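Local coordinates for CIR protein (Plasmodium chabaudi chabaudi, PDB 6ZYV) that is of unknown function but belongs to the Plasmodium interspersed repeat (PIR) family of variant antigens, probably displayed at the surface of infected red blood cells, at residues L93-I107 / M147-F161. The protein carries 5 engineered substitutions. Sequence-based numbering, arbitrary orientation.
Sequences LWLSYILNQMPNEGI and MNMNKAIIPKFYDIF. Engineered in segment 147-161: Ala152 (natural residue Ser).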
loop_
_atom_site.group_PDB
_atom_site.type_symbol
_atom_site.label_atom_id
_atom_site.label_comp_id
_atom_site.label_asym_id
_atom_site.label_seq_id
_atom_site.Cartn_x
_atom_site.Cartn_y
_atom_site.Cartn_z
ATOM N N LEU A 93 0.334 -5.059 0.098
ATOM C CA LEU A 93 0.165 -4.747 -1.319
ATOM C C LEU A 93 1.434 -4.035 -1.798
ATOM O O LEU A 93 1.960 -4.375 -2.852
ATOM C CB LEU A 93 -1.074 -3.844 -1.541
ATOM C CG LEU A 93 -1.304 -3.376 -2.978
ATOM C CD1 LEU A 93 -1.530 -4.593 -3.915
ATOM C CD2 LEU A 93 -2.481 -2.353 -3.051
ATOM N N TRP A 94 1.959 -3.077 -0.999
ATOM C CA TRP A 94 3.191 -2.369 -1.333
ATOM C C TRP A 94 4.352 -3.361 -1.364
ATOM O O TRP A 94 5.173 -3.319 -2.283
ATOM C CB TRP A 94 3.473 -1.243 -0.316
ATOM C CG TRP A 94 4.817 -0.589 -0.498
ATOM C CD1 TRP A 94 5.154 0.359 -1.427
ATOM C CD2 TRP A 94 6.031 -0.895 0.229
ATOM N NE1 TRP A 94 6.480 0.700 -1.279
ATOM C CE2 TRP A 94 7.036 -0.051 -0.264
ATOM C CE3 TRP A 94 6.347 -1.757 1.299
ATOM C CZ2 TRP A 94 8.350 -0.065 0.262
ATOM C CZ3 TRP A 94 7.645 -1.790 1.788
ATOM C CH2 TRP A 94 8.633 -0.955 1.268
ATOM N N LEU A 95 4.414 -4.267 -0.374
ATOM C CA LEU A 95 5.455 -5.269 -0.286
ATOM C C LEU A 95 5.445 -6.180 -1.519
ATOM O O LEU A 95 6.512 -6.479 -2.057
ATOM C CB LEU A 95 5.322 -6.057 1.025
ATOM C CG LEU A 95 6.441 -7.070 1.303
ATOM C CD1 LEU A 95 7.812 -6.408 1.296
ATOM C CD2 LEU A 95 6.177 -7.822 2.617
ATOM N N SER A 96 4.247 -6.564 -2.007
ATOM C CA SER A 96 4.095 -7.389 -3.214
ATOM C C SER A 96 4.635 -6.660 -4.424
ATOM O O SER A 96 5.313 -7.260 -5.249
ATOM C CB SER A 96 2.631 -7.739 -3.449
ATOM O OG SER A 96 2.151 -8.409 -2.303
ATOM N N TYR A 97 4.346 -5.361 -4.530
ATOM C CA TYR A 97 4.841 -4.516 -5.601
ATOM C C TYR A 97 6.389 -4.495 -5.574
ATOM O O TYR A 97 7.006 -4.678 -6.613
ATOM C CB TYR A 97 4.210 -3.102 -5.518
ATOM C CG TYR A 97 5.100 -1.999 -6.035
ATOM C CD1 TYR A 97 5.257 -1.788 -7.397
ATOM C CD2 TYR A 97 5.832 -1.199 -5.162
ATOM C CE1 TYR A 97 6.109 -0.804 -7.879
ATOM C CE2 TYR A 97 6.718 -0.239 -5.630
ATOM C CZ TYR A 97 6.844 -0.029 -6.991
ATOM O OH TYR A 97 7.707 0.942 -7.469
ATOM N N ILE A 98 7.001 -4.271 -4.400
ATOM C CA ILE A 98 8.459 -4.224 -4.250
ATOM C C ILE A 98 9.103 -5.551 -4.644
ATOM O O ILE A 98 10.052 -5.563 -5.428
ATOM C CB ILE A 98 8.843 -3.834 -2.789
ATOM C CG1 ILE A 98 8.402 -2.399 -2.486
ATOM C CG2 ILE A 98 10.364 -4.053 -2.504
ATOM C CD1 ILE A 98 9.065 -1.358 -3.332
ATOM N N LEU A 99 8.579 -6.660 -4.132
ATOM C CA LEU A 99 9.115 -7.968 -4.457
ATOM C C LEU A 99 8.951 -8.278 -5.945
ATOM O O LEU A 99 9.862 -8.831 -6.544
ATOM C CB LEU A 99 8.526 -9.062 -3.554
ATOM C CG LEU A 99 8.842 -8.937 -2.046
ATOM C CD1 LEU A 99 8.358 -10.162 -1.297
ATOM C CD2 LEU A 99 10.352 -8.770 -1.782
ATOM N N ASN A 100 7.850 -7.846 -6.558
ATOM C CA ASN A 100 7.649 -8.022 -7.992
ATOM C C ASN A 100 8.706 -7.212 -8.779
ATOM O O ASN A 100 9.215 -7.709 -9.785
ATOM C CB ASN A 100 6.230 -7.609 -8.399
ATOM C CG ASN A 100 5.959 -7.841 -9.864
ATOM O OD1 ASN A 100 5.874 -6.911 -10.661
ATOM N ND2 ASN A 100 5.862 -9.095 -10.248
ATOM N N GLN A 101 9.084 -6.017 -8.291
ATOM C CA GLN A 101 10.102 -5.192 -8.939
ATOM C C GLN A 101 11.490 -5.817 -8.830
ATOM O O GLN A 101 12.222 -5.852 -9.815
ATOM C CB GLN A 101 10.151 -3.773 -8.334
ATOM C CG GLN A 101 8.869 -2.968 -8.504
ATOM C CD GLN A 101 8.640 -2.518 -9.924
ATOM O OE1 GLN A 101 8.019 -3.220 -10.733
ATOM N NE2 GLN A 101 9.131 -1.321 -10.254
ATOM N N MET A 102 11.854 -6.298 -7.633
ATOM C CA MET A 102 13.147 -6.920 -7.363
ATOM C C MET A 102 13.362 -8.102 -8.272
ATOM O O MET A 102 12.435 -8.887 -8.478
ATOM C CB MET A 102 13.194 -7.454 -5.917
ATOM C CG MET A 102 13.068 -6.401 -4.855
ATOM S SD MET A 102 14.537 -5.379 -4.835
ATOM C CE MET A 102 15.713 -6.499 -4.070
ATOM N N PRO A 103 14.548 -8.218 -8.879
ATOM C CA PRO A 103 14.831 -9.433 -9.654
ATOM C C PRO A 103 15.082 -10.568 -8.646
ATOM O O PRO A 103 15.561 -10.314 -7.527
ATOM C CB PRO A 103 16.098 -9.066 -10.426
ATOM C CG PRO A 103 16.805 -8.090 -9.545
ATOM C CD PRO A 103 15.751 -7.375 -8.716
ATOM N N ASN A 104 14.693 -11.798 -8.983
ATOM C CA ASN A 104 14.901 -12.934 -8.065
ATOM C C ASN A 104 14.030 -12.905 -6.785
ATOM O O ASN A 104 14.334 -13.562 -5.791
ATOM C CB ASN A 104 16.380 -13.087 -7.704
ATOM C CG ASN A 104 16.773 -14.507 -7.455
ATOM O OD1 ASN A 104 17.469 -14.830 -6.485
ATOM N ND2 ASN A 104 16.320 -15.389 -8.322
ATOM N N GLU A 105 12.952 -12.146 -6.819
ATOM C CA GLU A 105 11.941 -12.091 -5.767
ATOM C C GLU A 105 10.603 -11.947 -6.509
ATOM O O GLU A 105 10.585 -11.687 -7.712
ATOM C CB GLU A 105 12.158 -10.901 -4.799
ATOM C CG GLU A 105 13.376 -10.966 -3.886
ATOM C CD GLU A 105 13.490 -12.038 -2.808
ATOM O OE1 GLU A 105 12.468 -12.675 -2.463
ATOM O OE2 GLU A 105 14.619 -12.225 -2.291
ATOM N N GLY A 106 9.499 -12.061 -5.797
ATOM C CA GLY A 106 8.174 -11.874 -6.381
ATOM C C GLY A 106 7.075 -12.235 -5.415
ATOM O O GLY A 106 7.352 -12.562 -4.252
ATOM N N ILE A 107 5.823 -12.254 -5.899
ATOM C CA ILE A 107 4.709 -12.642 -5.030
ATOM C C ILE A 107 4.888 -14.100 -4.554
ATOM O O ILE A 107 4.639 -14.378 -3.381
ATOM C CB ILE A 107 3.332 -12.332 -5.650
ATOM C CG1 ILE A 107 3.149 -10.800 -5.751
ATOM C CG2 ILE A 107 2.222 -12.947 -4.805
ATOM C CD1 ILE A 107 2.282 -10.364 -6.837
ATOM N N MET A 147 -2.588 -12.010 -2.015
ATOM C CA MET A 147 -1.639 -11.553 -3.035
ATOM C C MET A 147 -1.275 -12.676 -3.984
ATOM O O MET A 147 -1.175 -12.438 -5.185
ATOM C CB MET A 147 -0.385 -10.895 -2.420
ATOM C CG MET A 147 -0.702 -9.706 -1.509
ATOM S SD MET A 147 -1.349 -8.238 -2.329
ATOM C CE MET A 147 -3.103 -8.427 -2.078
ATOM N N ASN A 148 -1.130 -13.912 -3.456
ATOM C CA ASN A 148 -0.832 -15.098 -4.245
ATOM C C ASN A 148 -2.008 -15.531 -5.091
ATOM O O ASN A 148 -1.810 -15.931 -6.224
ATOM C CB ASN A 148 -0.358 -16.248 -3.350
ATOM C CG ASN A 148 1.113 -16.157 -3.066
ATOM O OD1 ASN A 148 1.930 -16.700 -3.826
ATOM N ND2 ASN A 148 1.480 -15.436 -2.005
ATOM N N MET A 149 -3.229 -15.432 -4.562
ATOM C CA MET A 149 -4.442 -15.789 -5.311
ATOM C C MET A 149 -4.672 -14.858 -6.512
ATOM O O MET A 149 -5.263 -15.263 -7.508
ATOM C CB MET A 149 -5.679 -15.737 -4.399
ATOM C CG MET A 149 -5.778 -16.865 -3.360
ATOM S SD MET A 149 -5.445 -18.537 -3.946
ATOM C CE MET A 149 -5.606 -19.494 -2.369
ATOM N N ASN A 150 -4.207 -13.612 -6.415
ATOM C CA ASN A 150 -4.358 -12.599 -7.448
ATOM C C ASN A 150 -2.999 -12.255 -8.093
ATOM O O ASN A 150 -2.916 -11.207 -8.715
ATOM C CB ASN A 150 -4.899 -11.302 -6.785
ATOM C CG ASN A 150 -6.337 -11.371 -6.302
ATOM O OD1 ASN A 150 -7.274 -11.468 -7.092
ATOM N ND2 ASN A 150 -6.542 -11.295 -5.001
ATOM N N LYS A 151 -1.931 -13.087 -7.914
ATOM C CA LYS A 151 -0.564 -12.761 -8.345
ATOM C C LYS A 151 -0.465 -12.266 -9.787
ATOM O O LYS A 151 0.269 -11.306 -10.028
ATOM C CB LYS A 151 0.434 -13.892 -8.074
ATOM C CG LYS A 151 0.160 -15.215 -8.766
ATOM C CD LYS A 151 1.306 -16.183 -8.494
ATOM C CE LYS A 151 0.947 -17.612 -8.784
ATOM N NZ LYS A 151 0.240 -18.236 -7.632
ATOM N N ALA A 152 -1.241 -12.850 -10.719
ATOM C CA ALA A 152 -1.237 -12.403 -12.108
ATOM C C ALA A 152 -1.712 -10.949 -12.316
ATOM O O ALA A 152 -1.193 -10.291 -13.209
ATOM C CB ALA A 152 -2.052 -13.349 -12.975
ATOM N N ILE A 153 -2.642 -10.430 -11.484
ATOM C CA ILE A 153 -3.120 -9.065 -11.643
ATOM C C ILE A 153 -2.538 -8.075 -10.637
ATOM O O ILE A 153 -2.686 -6.878 -10.856
ATOM C CB ILE A 153 -4.674 -8.941 -11.680
ATOM C CG1 ILE A 153 -5.375 -9.750 -10.590
ATOM C CG2 ILE A 153 -5.254 -9.357 -13.018
ATOM C CD1 ILE A 153 -5.873 -8.970 -9.503
ATOM N N ILE A 154 -1.931 -8.531 -9.535
ATOM C CA ILE A 154 -1.438 -7.605 -8.499
ATOM C C ILE A 154 -0.535 -6.453 -9.059
ATOM O O ILE A 154 -0.834 -5.303 -8.725
ATOM C CB ILE A 154 -0.798 -8.340 -7.286
ATOM C CG1 ILE A 154 -1.903 -9.018 -6.440
ATOM C CG2 ILE A 154 0.027 -7.385 -6.404
ATOM C CD1 ILE A 154 -3.001 -8.046 -5.915
ATOM N N PRO A 155 0.500 -6.672 -9.910
ATOM C CA PRO A 155 1.284 -5.521 -10.425
ATOM C C PRO A 155 0.458 -4.470 -11.183
ATOM O O PRO A 155 0.644 -3.289 -10.958
ATOM C CB PRO A 155 2.330 -6.182 -11.324
ATOM C CG PRO A 155 2.467 -7.555 -10.792
ATOM C CD PRO A 155 1.065 -7.946 -10.400
ATOM N N LYS A 156 -0.478 -4.891 -12.033
ATOM C CA LYS A 156 -1.353 -3.972 -12.770
ATOM C C LYS A 156 -2.397 -3.327 -11.849
ATOM O O LYS A 156 -2.731 -2.159 -12.022
ATOM C CB LYS A 156 -2.022 -4.682 -13.962
ATOM C CG LYS A 156 -1.015 -5.032 -15.038
ATOM C CD LYS A 156 -1.591 -5.926 -16.159
ATOM C CE LYS A 156 -0.491 -6.569 -16.995
ATOM N NZ LYS A 156 -1.014 -7.411 -18.124
ATOM N N PHE A 157 -2.874 -4.060 -10.843
ATOM C CA PHE A 157 -3.826 -3.529 -9.871
ATOM C C PHE A 157 -3.158 -2.403 -9.069
ATOM O O PHE A 157 -3.785 -1.374 -8.784
ATOM C CB PHE A 157 -4.323 -4.676 -8.951
ATOM C CG PHE A 157 -5.251 -4.267 -7.841
ATOM C CD1 PHE A 157 -6.626 -4.251 -8.027
ATOM C CD2 PHE A 157 -4.755 -3.888 -6.610
ATOM C CE1 PHE A 157 -7.481 -3.886 -6.990
ATOM C CE2 PHE A 157 -5.613 -3.514 -5.581
ATOM C CZ PHE A 157 -6.967 -3.500 -5.783
ATOM N N TYR A 158 -1.880 -2.590 -8.722
ATOM C CA TYR A 158 -1.081 -1.599 -7.999
ATOM C C TYR A 158 -0.922 -0.312 -8.811
ATOM O O TYR A 158 -0.953 0.764 -8.242
ATOM C CB TYR A 158 0.313 -2.174 -7.643
ATOM C CG TYR A 158 1.067 -1.267 -6.697
ATOM C CD1 TYR A 158 0.762 -1.238 -5.345
ATOM C CD2 TYR A 158 1.998 -0.357 -7.170
ATOM C CE1 TYR A 158 1.417 -0.375 -4.466
ATOM C CE2 TYR A 158 2.640 0.536 -6.302
ATOM C CZ TYR A 158 2.357 0.514 -4.944
ATOM O OH TYR A 158 2.982 1.382 -4.069
ATOM N N ASP A 159 -0.771 -0.412 -10.137
ATOM C CA ASP A 159 -0.714 0.767 -11.010
ATOM C C ASP A 159 -2.026 1.577 -10.934
ATOM O O ASP A 159 -1.984 2.802 -10.923
ATOM C CB ASP A 159 -0.412 0.362 -12.453
ATOM C CG ASP A 159 1.058 0.018 -12.654
ATOM O OD1 ASP A 159 1.912 0.594 -11.938
ATOM O OD2 ASP A 159 1.360 -0.836 -13.524
ATOM N N ILE A 160 -3.178 0.898 -10.842
ATOM C CA ILE A 160 -4.467 1.567 -10.665
ATOM C C ILE A 160 -4.490 2.280 -9.292
ATOM O O ILE A 160 -4.915 3.427 -9.199
ATOM C CB ILE A 160 -5.630 0.559 -10.800
ATOM C CG1 ILE A 160 -5.568 -0.180 -12.164
ATOM C CG2 ILE A 160 -6.978 1.244 -10.586
ATOM C CD1 ILE A 160 -5.688 0.726 -13.366
ATOM N N PHE A 161 -4.006 1.603 -8.244
ATOM C CA PHE A 161 -3.923 2.170 -6.904
ATOM C C PHE A 161 -3.036 3.429 -6.897
ATOM O O PHE A 161 -3.341 4.417 -6.225
ATOM C CB PHE A 161 -3.369 1.107 -5.934
ATOM C CG PHE A 161 -3.095 1.623 -4.549
ATOM C CD1 PHE A 161 -4.123 2.065 -3.745
ATOM C CD2 PHE A 161 -1.807 1.690 -4.063
ATOM C CE1 PHE A 161 -3.873 2.538 -2.470
ATOM C CE2 PHE A 161 -1.563 2.159 -2.778
ATOM C CZ PHE A 161 -2.597 2.584 -1.994
HETATM O O HOH W 1 4.446 -16.214 -1.367
#
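Tyr97 and Pro155 bring the two backbones to within 6.1 Å, CA to CA. Here helix 93-101 crosses helix 154-161 at -122°, with their axes 9.7 Å apart. Ile107 and Asn148 make a second close approach, between the chain beyond helix 93-101 and the last turn of helix 134-149. Leu93 is a knob in a hole made by Ile154, Tyr158 and Phe161 of helix 154-161 and Met147 of the preceding helix. Its CG is anti to the backbone N (chi1 176°), and its two methyls then part. CD1 meets Met147 SD and Ile154 CG2, while CD2 lies over a face of Phe161 and at the edge of Phe157. The rings of Tyr97 and Tyr158 form an offset stack, 4.4 Å between centroids and only 10° from parallel. Tyr97 CB adds a CH-pi contact, centred over the Tyr158 ring. Tyr158 OH reaches CD1 at the edge of the Trp94 indole, whose NE1 is hydrogen-bonded to Asp19 OD1 of helix 8-20. Ser96 OG is hydrogen-bonded to Ile92 O and packs against Met147 CG at 3.2 Å. Asn100 OD1 touches Pro155 CG, and both residues are partly exposed. Ile107 divides its contacts: CD1 meets Ile154 CB at 3.7 Å, whereas CG2 lies against Met147 O and Lys151 CB. One water bridges Ile107 O (2.7 Å) and Asn148 ND2, which is also hydrogen-bonded to Ile144 O. Most touching residues are buried, and Ile214 of helix 213-226 covers Leu93 and Phe161. With no direct hydrogen bond, shape and ring stacking hold the helices, and the polar link is the water at Ile107 O.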